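Side-chain contacts in phosphatidylserine synthase (Haemophilus influenzae, PDB 3HSI), which belongs to the phospholipase D superfamily, whose active-site motif it carries in a chain built round two mixed beta sheets: residues G33-F38 and E168-D173; Q67-E72 and V162-F167; D193-F198 and K224-N229. All blocks are in the same frame, centred on the assembly; numbering follows the deposited sequence.

Contact 1: G33-F38 and E168-D173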
loop_
_atom_site.group_PDB
_atom_site.type_symbol
_atom_site.label_atom_id
_atom_site.label_comp_id
_atom_site.label_asym_id
_atom_site.label_seq_id
_atom_site.Cartn_x
_atom_site.Cartn_y
_atom_site.Cartn_z
ATOM N N GLY C 33 -13.940 -9.449 32.667
ATOM C CA GLY C 33 -13.714 -8.110 33.225
ATOM C C GLY C 33 -12.320 -7.521 33.026
ATOM O O GLY C 33 -12.161 -6.304 33.012
ATOM N N SER C 34 -11.311 -8.373 32.871
ATOM C CA SER C 34 -9.933 -7.924 33.001
ATOM C C SER C 34 -9.021 -8.913 32.320
ATOM O O SER C 34 -9.439 -10.033 32.024
ATOM C CB SER C 34 -9.570 -7.906 34.474
ATOM O OG SER C 34 -9.546 -9.250 34.926
ATOM N N SER C 35 -7.771 -8.526 32.121
ATOM C CA SER C 35 -6.784 -9.399 31.501
ATOM C C SER C 35 -6.393 -10.586 32.385
ATOM O O SER C 35 -6.032 -11.635 31.884
ATOM C CB SER C 35 -5.545 -8.611 31.111
ATOM O OG SER C 35 -5.125 -7.825 32.189
ATOM N N ALA C 36 -6.504 -10.425 33.690
ATOM C CA ALA C 36 -6.254 -11.514 34.609
ATOM C C ALA C 36 -7.318 -12.591 34.460
ATOM O O ALA C 36 -6.970 -13.757 34.405
ATOM C CB ALA C 36 -6.165 -11.007 36.082
ATOM N N GLU C 37 -8.594 -12.199 34.381
ATOM C CA GLU C 37 -9.695 -13.128 34.048
ATOM C C GLU C 37 -9.475 -13.848 32.710
ATOM O O GLU C 37 -9.710 -15.052 32.578
ATOM C CB GLU C 37 -11.050 -12.395 33.994
ATOM C CG GLU C 37 -11.625 -12.066 35.339
ATOM C CD GLU C 37 -13.038 -11.459 35.300
ATOM O OE1 GLU C 37 -13.772 -11.546 34.270
ATOM O OE2 GLU C 37 -13.409 -10.894 36.354
ATOM N N PHE C 38 -9.029 -13.092 31.719
ATOM C CA PHE C 38 -8.739 -13.628 30.405
ATOM C C PHE C 38 -7.681 -14.742 30.468
ATOM O O PHE C 38 -7.881 -15.830 29.926
ATOM C CB PHE C 38 -8.270 -12.454 29.502
ATOM C CG PHE C 38 -7.863 -12.860 28.100
ATOM C CD1 PHE C 38 -8.735 -13.608 27.278
ATOM C CD2 PHE C 38 -6.650 -12.445 27.586
ATOM C CE1 PHE C 38 -8.356 -13.962 25.944
ATOM C CE2 PHE C 38 -6.249 -12.795 26.284
ATOM C CZ PHE C 38 -7.100 -13.546 25.451
ATOM N N GLU C 168 3.101 -6.919 37.002
ATOM C CA GLU C 168 2.370 -5.744 37.428
ATOM C C GLU C 168 1.679 -5.031 36.270
ATOM O O GLU C 168 0.566 -4.565 36.409
ATOM C CB GLU C 168 3.291 -4.796 38.204
ATOM N N LYS C 169 2.294 -5.014 35.101
ATOM C CA LYS C 169 1.739 -4.279 33.982
ATOM C C LYS C 169 0.747 -5.091 33.193
ATOM O O LYS C 169 0.883 -6.309 33.065
ATOM C CB LYS C 169 2.857 -3.769 33.064
ATOM N N TYR C 170 -0.256 -4.403 32.640
ATOM C CA TYR C 170 -1.162 -5.013 31.700
ATOM C C TYR C 170 -1.457 -4.070 30.530
ATOM O O TYR C 170 -1.176 -2.845 30.562
ATOM C CB TYR C 170 -2.470 -5.508 32.376
ATOM C CG TYR C 170 -3.313 -4.378 32.878
ATOM C CD1 TYR C 170 -4.349 -3.860 32.086
ATOM C CD2 TYR C 170 -3.062 -3.787 34.145
ATOM C CE1 TYR C 170 -5.123 -2.784 32.523
ATOM C CE2 TYR C 170 -3.845 -2.723 34.599
ATOM C CZ TYR C 170 -4.878 -2.222 33.770
ATOM O OH TYR C 170 -5.661 -1.158 34.168
ATOM N N ARG C 171 -1.986 -4.697 29.487
ATOM C CA ARG C 171 -2.438 -4.066 28.267
ATOM C C ARG C 171 -3.914 -4.470 28.155
ATOM O O ARG C 171 -4.232 -5.669 28.046
ATOM C CB ARG C 171 -1.623 -4.607 27.089
ATOM C CG ARG C 171 -1.887 -3.941 25.754
ATOM C CD ARG C 171 -0.722 -4.156 24.855
ATOM N NE ARG C 171 -0.958 -3.666 23.505
ATOM C CZ ARG C 171 -0.972 -2.373 23.184
ATOM N NH1 ARG C 171 -0.782 -1.450 24.128
ATOM N NH2 ARG C 171 -1.151 -1.993 21.921
ATOM N N TYR C 172 -4.793 -3.470 28.225
ATOM C CA TYR C 172 -6.249 -3.651 28.376
ATOM C C TYR C 172 -6.892 -4.003 27.049
ATOM O O TYR C 172 -6.644 -3.345 26.024
ATOM C CB TYR C 172 -6.865 -2.372 28.947
ATOM C CG TYR C 172 -8.243 -2.465 29.599
ATOM C CD1 TYR C 172 -8.677 -3.628 30.255
ATOM C CD2 TYR C 172 -9.095 -1.346 29.604
ATOM C CE1 TYR C 172 -9.935 -3.687 30.882
ATOM C CE2 TYR C 172 -10.342 -1.382 30.220
ATOM C CZ TYR C 172 -10.756 -2.555 30.863
ATOM O OH TYR C 172 -11.978 -2.575 31.478
ATOM N N ASP C 173 -7.674 -5.077 27.044
ATOM C CA ASP C 173 -8.452 -5.412 25.867
ATOM C C ASP C 173 -9.872 -5.795 26.322
ATOM O O ASP C 173 -10.232 -5.642 27.527
ATOM C CB ASP C 173 -7.747 -6.552 25.070
ATOM C CG ASP C 173 -7.938 -6.433 23.548
ATOM O OD1 ASP C 173 -9.082 -6.554 23.093
ATOM O OD2 ASP C 173 -6.958 -6.227 22.797
#
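Ser35, in the first turn of helix 35-48, packs its hydroxyl end against the root of the Tyr170 side chain, with OG 3.5 Å from Tyr170 CB. Across the segments the backbones come nearest at Ser35 and Tyr172, whose CA atoms are 6.6 Å apart. The Ser35 hydroxyl sits between its backbone N and carbonyl carbon (chi1 49°), which turns OG to Tyr170, just ahead of the strand; Tyr170 has the same kind of first torsion, and Ser35 OG meets its ring obliquely, 4.0 Å from CG. Tyr170 OH does its bonding away from this meeting, to Asp358. Tyr172 starts with CG anti to the backbone N (chi1 -161°), and its ring swings to the carbonyl of Gly33: Gly33 O lies at the ring edge, near its plane, 4.0 Å from both CE1 and OH of Tyr172. No hydrogen bond crosses between the segments, so van der Waals fit alone joins them directly. The first turn is held by its own polar bonds. Ser34 is the N-cap, its OG accepting from Glu37 N at 3.1 Å in a nearly straight bond, while Glu37 OE1 takes Gly33 N at 2.6 Å from well above the carboxylate plane. On the strand, Arg171 turns its guanidinium from the helix to a salt bridge with Asp312, and Asp173 OD2 is hydrogen-bonded to His364 ND1; His364 opens an H-x-K-x4-D pattern of the kind that marks this superfamily. The contact thus lies where the start of helix 35-48 meets the start of strand 171-179: strand 362-363 pairs with the latter in parallel, helix 405-415 touches Tyr172, and Phe38, one turn into the helix, packs on strand 151-155.

Contact 2: Q67-E72 and V162-F167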
loop_
_atom_site.group_PDB
_atom_site.type_symbol
_atom_site.label_atom_id
_atom_site.label_comp_id
_atom_site.label_asym_id
_atom_site.label_seq_id
_atom_site.Cartn_x
_atom_site.Cartn_y
_atom_site.Cartn_z
ATOM N N GLN C 67 4.993 -18.957 27.715
ATOM C CA GLN C 67 5.510 -20.226 28.135
ATOM C C GLN C 67 4.504 -20.969 29.006
ATOM O O GLN C 67 4.334 -22.181 28.859
ATOM C CB GLN C 67 6.826 -20.038 28.905
ATOM C CG GLN C 67 7.478 -21.351 29.392
ATOM C CD GLN C 67 8.066 -22.183 28.247
ATOM O OE1 GLN C 67 9.004 -21.753 27.568
ATOM N NE2 GLN C 67 7.489 -23.372 28.005
ATOM N N GLU C 68 3.863 -20.250 29.919
ATOM C CA GLU C 68 2.845 -20.839 30.780
ATOM C C GLU C 68 1.687 -21.354 29.920
ATOM O O GLU C 68 1.216 -22.479 30.117
ATOM C CB GLU C 68 2.341 -19.814 31.774
ATOM C CG GLU C 68 1.529 -20.431 32.905
ATOM C CD GLU C 68 1.055 -19.414 33.929
ATOM O OE1 GLU C 68 1.547 -18.254 33.931
ATOM O OE2 GLU C 68 0.175 -19.787 34.742
ATOM N N ILE C 69 1.273 -20.579 28.927
ATOM C CA ILE C 69 0.155 -21.031 28.095
ATOM C C ILE C 69 0.554 -22.231 27.254
ATOM O O ILE C 69 -0.190 -23.222 27.202
ATOM C CB ILE C 69 -0.479 -19.912 27.226
ATOM C CG1 ILE C 69 -0.959 -18.734 28.091
ATOM C CG2 ILE C 69 -1.641 -20.462 26.397
ATOM C CD1 ILE C 69 -1.706 -19.135 29.381
ATOM N N LEU C 70 1.732 -22.169 26.631
ATOM C CA LEU C 70 2.186 -23.275 25.776
ATOM C C LEU C 70 2.404 -24.552 26.581
ATOM O O LEU C 70 2.109 -25.648 26.099
ATOM C CB LEU C 70 3.433 -22.887 25.004
ATOM C CG LEU C 70 3.903 -23.850 23.915
ATOM C CD1 LEU C 70 2.738 -24.193 22.978
ATOM C CD2 LEU C 70 5.081 -23.265 23.134
ATOM N N ASP C 71 2.899 -24.403 27.810
ATOM C CA ASP C 71 2.987 -25.520 28.765
ATOM C C ASP C 71 1.654 -26.205 29.038
ATOM O O ASP C 71 1.611 -27.434 29.139
ATOM C CB ASP C 71 3.559 -25.059 30.092
ATOM C CG ASP C 71 5.038 -24.844 30.030
ATOM O OD1 ASP C 71 5.681 -25.407 29.113
ATOM O OD2 ASP C 71 5.561 -24.100 30.880
ATOM N N GLU C 72 0.590 -25.408 29.195
ATOM C CA GLU C 72 -0.762 -25.948 29.345
ATOM C C GLU C 72 -1.190 -26.774 28.135
ATOM O O GLU C 72 -1.779 -27.849 28.304
ATOM C CB GLU C 72 -1.806 -24.865 29.645
ATOM C CG GLU C 72 -1.630 -24.143 30.988
ATOM C CD GLU C 72 -1.848 -25.018 32.197
ATOM O OE1 GLU C 72 -2.486 -26.096 32.109
ATOM O OE2 GLU C 72 -1.349 -24.621 33.267
ATOM N N VAL C 162 2.016 -8.663 28.998
ATOM C CA VAL C 162 1.083 -7.569 29.257
ATOM C C VAL C 162 -0.389 -7.912 28.987
ATOM O O VAL C 162 -1.243 -7.628 29.821
ATOM C CB VAL C 162 1.561 -6.164 28.715
ATOM C CG1 VAL C 162 2.783 -5.714 29.524
ATOM C CG2 VAL C 162 1.856 -6.180 27.207
ATOM N N TYR C 163 -0.669 -8.625 27.893
ATOM C CA TYR C 163 -2.055 -8.993 27.586
ATOM C C TYR C 163 -2.657 -9.939 28.623
ATOM O O TYR C 163 -3.884 -9.953 28.820
ATOM C CB TYR C 163 -2.176 -9.627 26.185
ATOM C CG TYR C 163 -2.142 -8.653 25.014
ATOM C CD1 TYR C 163 -1.119 -8.699 24.070
ATOM C CD2 TYR C 163 -3.150 -7.705 24.848
ATOM C CE1 TYR C 163 -1.093 -7.804 22.981
ATOM C CE2 TYR C 163 -3.141 -6.811 23.780
ATOM C CZ TYR C 163 -2.120 -6.874 22.836
ATOM O OH TYR C 163 -2.131 -5.970 21.783
ATOM N N LEU C 164 -1.820 -10.732 29.281
ATOM C CA LEU C 164 -2.310 -11.678 30.285
ATOM C C LEU C 164 -2.042 -11.241 31.739
ATOM O O LEU C 164 -2.295 -12.007 32.696
ATOM C CB LEU C 164 -1.702 -13.058 30.012
ATOM C CG LEU C 164 -2.427 -13.928 28.969
ATOM C CD1 LEU C 164 -2.732 -13.176 27.710
ATOM C CD2 LEU C 164 -1.601 -15.131 28.628
ATOM N N HIS C 165 -1.551 -10.001 31.896
ATOM C CA HIS C 165 -1.204 -9.453 33.200
ATOM C C HIS C 165 -0.299 -10.411 33.975
ATOM O O HIS C 165 -0.574 -10.754 35.119
ATOM C CB HIS C 165 -2.474 -9.171 34.004
ATOM C CG HIS C 165 -2.290 -8.143 35.062
ATOM N ND1 HIS C 165 -3.346 -7.498 35.660
ATOM C CD2 HIS C 165 -1.166 -7.626 35.618
ATOM C CE1 HIS C 165 -2.880 -6.639 36.552
ATOM N NE2 HIS C 165 -1.559 -6.692 36.538
ATOM N N GLN C 166 0.796 -10.829 33.349
ATOM C CA GLN C 166 1.727 -11.742 34.008
ATOM C C GLN C 166 2.354 -11.172 35.289
ATOM O O GLN C 166 2.499 -11.895 36.284
ATOM C CB GLN C 166 2.813 -12.209 33.030
ATOM C CG GLN C 166 3.640 -13.412 33.532
ATOM C CD GLN C 166 2.831 -14.696 33.540
ATOM O OE1 GLN C 166 1.674 -14.716 33.110
ATOM N NE2 GLN C 166 3.431 -15.774 34.013
ATOM N N PHE C 167 2.772 -9.906 35.257
ATOM C CA PHE C 167 3.349 -9.286 36.457
ATOM C C PHE C 167 2.502 -8.088 36.862
ATOM O O PHE C 167 1.295 -8.234 37.007
ATOM C CB PHE C 167 4.858 -8.992 36.302
ATOM C CG PHE C 167 5.660 -10.220 35.898
ATOM C CD1 PHE C 167 6.033 -10.429 34.562
ATOM C CD2 PHE C 167 5.972 -11.208 36.840
ATOM C CE1 PHE C 167 6.748 -11.586 34.174
ATOM C CE2 PHE C 167 6.694 -12.383 36.475
ATOM C CZ PHE C 167 7.085 -12.570 35.142
#
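Glu68 and Ile69, neighbours on helix 64-79, face Gln166 and Leu164 of an irregular loop across a wide backbone gap: the CA atoms of Glu68 and Gln166 are 9.7 Å apart, and those of Ile69 and Leu164 are 9.9 Å apart. The loop folds back through a type I beta turn from Val162 to His165, closed by His165 N to Val162 O at 3.2 Å, and His165 then takes left-handed backbone angles. This puts Leu164 and Gln166 on the helix side, and side chains alone span the distance. Leu164 and Ile69 reach toward each other tip to tip, Leu164 CD2 lying 3.7 Å from Ile69 CG1. The helix is the connection of a beta-alpha-beta unit, between the parallel strands 52-56 and 84-90 of one sheet, so the loop after strand 151-155 packs on a crossover helix; Ile69 also touches Ile43 and Ile46 of helix 35-48. Beside the apolar pair, Gln166 NE2 donates to Glu68 OE1 at 3.1 Å, with an N-H...O angle of 167°. The acceptor lies in the amide plane and is met nearly along its C-O axis, yet the carboxylate and amide planes stand 74° apart. Glu68 is extended (chi2 178°), whereas Gln166 bends at chi2 to bring its amide round. Lys39 NZ completes the polar group: it forms a salt bridge with Glu68 OE1 and a hydrogen bond with Gln166 OE1, and its charge would probably favour the ionised form of Glu68 and polarise the Gln166 amide, making its N-H the better donor. Gln166 CG, on its way to the helix, lies 3.7 Å above one face of the Phe167 ring, toward the rim.

Contact 3: D193-F198 and K224-N229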
loop_
_atom_site.group_PDB
_atom_site.type_symbol
_atom_site.label_atom_id
_atom_site.label_comp_id
_atom_site.label_asym_id
_atom_site.label_seq_id
_atom_site.Cartn_x
_atom_site.Cartn_y
_atom_site.Cartn_z
ATOM N N ASP C 193 -10.745 -24.184 5.993
ATOM C CA ASP C 193 -11.120 -23.968 4.595
ATOM C C ASP C 193 -10.429 -22.794 3.956
ATOM O O ASP C 193 -10.095 -22.875 2.781
ATOM C CB ASP C 193 -12.637 -23.756 4.429
ATOM C CG ASP C 193 -13.448 -24.991 4.774
ATOM O OD1 ASP C 193 -12.865 -26.056 5.094
ATOM O OD2 ASP C 193 -14.693 -24.910 4.733
ATOM N N TYR C 194 -10.245 -21.700 4.697
ATOM C CA TYR C 194 -9.702 -20.478 4.098
ATOM C C TYR C 194 -8.322 -20.020 4.590
ATOM O O TYR C 194 -7.468 -19.667 3.779
ATOM C CB TYR C 194 -10.708 -19.333 4.208
ATOM C CG TYR C 194 -11.902 -19.540 3.306
ATOM C CD1 TYR C 194 -11.764 -19.435 1.915
ATOM C CD2 TYR C 194 -13.151 -19.861 3.831
ATOM C CE1 TYR C 194 -12.826 -19.660 1.067
ATOM C CE2 TYR C 194 -14.259 -20.074 2.976
ATOM C CZ TYR C 194 -14.073 -19.984 1.600
ATOM O OH TYR C 194 -15.116 -20.183 0.743
ATOM N N LEU C 195 -8.097 -20.014 5.898
ATOM C CA LEU C 195 -6.831 -19.504 6.414
ATOM C C LEU C 195 -5.680 -20.455 6.168
ATOM O O LEU C 195 -4.640 -20.026 5.707
ATOM C CB LEU C 195 -6.908 -19.154 7.906
ATOM C CG LEU C 195 -7.492 -17.801 8.256
ATOM C CD1 LEU C 195 -7.329 -17.554 9.761
ATOM C CD2 LEU C 195 -6.812 -16.697 7.454
ATOM N N LEU C 196 -5.885 -21.736 6.501
ATOM C CA LEU C 196 -4.872 -22.761 6.382
ATOM C C LEU C 196 -4.676 -23.283 4.965
ATOM O O LEU C 196 -4.865 -24.459 4.704
ATOM C CB LEU C 196 -5.204 -23.949 7.289
ATOM C CG LEU C 196 -4.816 -23.945 8.756
ATOM C CD1 LEU C 196 -5.061 -25.357 9.285
ATOM C CD2 LEU C 196 -3.355 -23.567 8.907
ATOM N N ASP C 197 -4.257 -22.427 4.054
ATOM C CA ASP C 197 -3.845 -22.893 2.743
ATOM C C ASP C 197 -2.335 -23.144 2.699
ATOM O O ASP C 197 -1.513 -22.206 2.709
ATOM C CB ASP C 197 -4.257 -21.879 1.685
ATOM C CG ASP C 197 -3.805 -22.275 0.297
ATOM O OD1 ASP C 197 -3.296 -23.402 0.108
ATOM O OD2 ASP C 197 -3.943 -21.440 -0.623
ATOM N N PHE C 198 -1.974 -24.413 2.580
ATOM C CA PHE C 198 -0.588 -24.811 2.690
ATOM C C PHE C 198 0.310 -24.469 1.494
ATOM O O PHE C 198 1.498 -24.697 1.533
ATOM C CB PHE C 198 -0.469 -26.287 3.130
ATOM C CG PHE C 198 -1.005 -26.526 4.531
ATOM C CD1 PHE C 198 -0.363 -25.977 5.637
ATOM C CD2 PHE C 198 -2.161 -27.291 4.741
ATOM C CE1 PHE C 198 -0.874 -26.196 6.955
ATOM C CE2 PHE C 198 -2.667 -27.503 6.022
ATOM C CZ PHE C 198 -2.018 -26.958 7.127
ATOM N N LYS C 224 -4.754 -12.800 -2.620
ATOM C CA LYS C 224 -5.778 -12.528 -3.610
ATOM C C LYS C 224 -6.974 -13.475 -3.477
ATOM O O LYS C 224 -8.122 -13.049 -3.526
ATOM C CB LYS C 224 -5.179 -12.598 -5.002
ATOM C CG LYS C 224 -5.970 -11.817 -6.021
ATOM C CD LYS C 224 -5.087 -11.563 -7.209
ATOM C CE LYS C 224 -5.867 -11.554 -8.485
ATOM N NZ LYS C 224 -6.127 -12.948 -8.869
ATOM N N ASP C 225 -6.695 -14.750 -3.276
ATOM C CA ASP C 225 -7.756 -15.732 -3.123
ATOM C C ASP C 225 -8.547 -15.509 -1.834
ATOM O O ASP C 225 -9.767 -15.528 -1.848
ATOM C CB ASP C 225 -7.185 -17.166 -3.187
ATOM C CG ASP C 225 -8.275 -18.236 -3.261
ATOM O OD1 ASP C 225 -9.257 -18.072 -4.011
ATOM O OD2 ASP C 225 -8.157 -19.266 -2.585
ATOM N N LEU C 226 -7.852 -15.277 -0.731
ATOM C CA LEU C 226 -8.515 -15.079 0.557
ATOM C C LEU C 226 -9.359 -13.790 0.576
ATOM O O LEU C 226 -10.493 -13.779 1.068
ATOM C CB LEU C 226 -7.469 -15.063 1.657
ATOM C CG LEU C 226 -7.962 -15.010 3.106
ATOM C CD1 LEU C 226 -8.772 -16.239 3.474
ATOM C CD2 LEU C 226 -6.765 -14.864 3.991
ATOM N N ALA C 227 -8.809 -12.717 -0.013
ATOM C CA ALA C 227 -9.485 -11.441 -0.090
ATOM C C ALA C 227 -10.792 -11.598 -0.870
ATOM O O ALA C 227 -11.810 -11.026 -0.505
ATOM C CB ALA C 227 -8.589 -10.380 -0.775
ATOM N N GLN C 228 -10.777 -12.364 -1.954
ATOM C CA GLN C 228 -12.003 -12.455 -2.729
ATOM C C GLN C 228 -12.960 -13.535 -2.252
ATOM O O GLN C 228 -14.156 -13.418 -2.471
ATOM C CB GLN C 228 -11.722 -12.551 -4.233
ATOM C CG GLN C 228 -11.256 -13.863 -4.751
ATOM C CD GLN C 228 -11.200 -13.854 -6.295
ATOM O OE1 GLN C 228 -11.690 -12.911 -6.927
ATOM N NE2 GLN C 228 -10.601 -14.892 -6.895
ATOM N N ASN C 229 -12.467 -14.575 -1.596
ATOM C CA ASN C 229 -13.369 -15.681 -1.268
ATOM C C ASN C 229 -13.603 -15.983 0.197
ATOM O O ASN C 229 -14.585 -16.601 0.524
ATOM C CB ASN C 229 -12.969 -16.979 -1.982
ATOM C CG ASN C 229 -12.860 -16.817 -3.474
ATOM O OD1 ASN C 229 -13.827 -16.471 -4.146
ATOM N ND2 ASN C 229 -11.680 -17.082 -4.008
#
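Leu226 sets one methyl against Tyr194 and the other against Leu195, where the C-terminal ends of helices 181-195 and 216-229 pack together. The first of these helices finishes in a wider pi-type turn, after which Leu196 forms an inverse gamma turn. The tight part is apolar and faces inward. Leu226 CG is anti to its own nitrogen (chi1 -174°), which directs the branch at the other helix, with CD1 3.7 Å from both Tyr194 CB and Tyr194 O; its other methyl, CD2, meets Leu195 CD2 at 3.9 Å. Beneath them, Leu195 rests on Leu88 of strand 84-90 and Leu226 on Phe250 and Leu252 of strand 245-252, so the leucine pair links helices seated on two different sheets.

The outer side is looser. Here the Tyr194 ring slants over the end of helix 216-229, its CE1 3.6 Å from Asn229 O in an oblique approach, and no hydrogen bond joins the two segments. Asp197 and Asp225 face each other across this side, Asp197 OD2 and Asp225 OD2 being 5.1 Å apart; if both are charged they would probably repel mildly, which fits the looser packing here. Asp197 OD1 accepts a hydrogen bond from the backbone N of Ser199, and Asp225 is met within its own helix: Asn229 ND2 reaches Asp225 OD1 at 2.6 Å in a bent, weak hydrogen bond of 126°.

Overall arrangement
Contacts 1 and 2 adjoin, their centres 11 Å apart: Val162 O receives Arg171 N, Tyr163 OH bonds Arg171 NE, and helix 35-48 serves both, through Ser35 in the first and Lys39 in the second. Contact 1 is buried and joins its segments by packing without a crossing hydrogen bond; contact 2, only partly buried, adds a charged and amide cluster to one apolar pair. The centre of contact 3 lies about 32 Å from that of contact 1, across the chain's centre, and about 30 Å from that of contact 2, although strand 171-179 leads into helix 181-195. It is partly buried too, but its chemistry is leucine and tyrosine packing between helix ends.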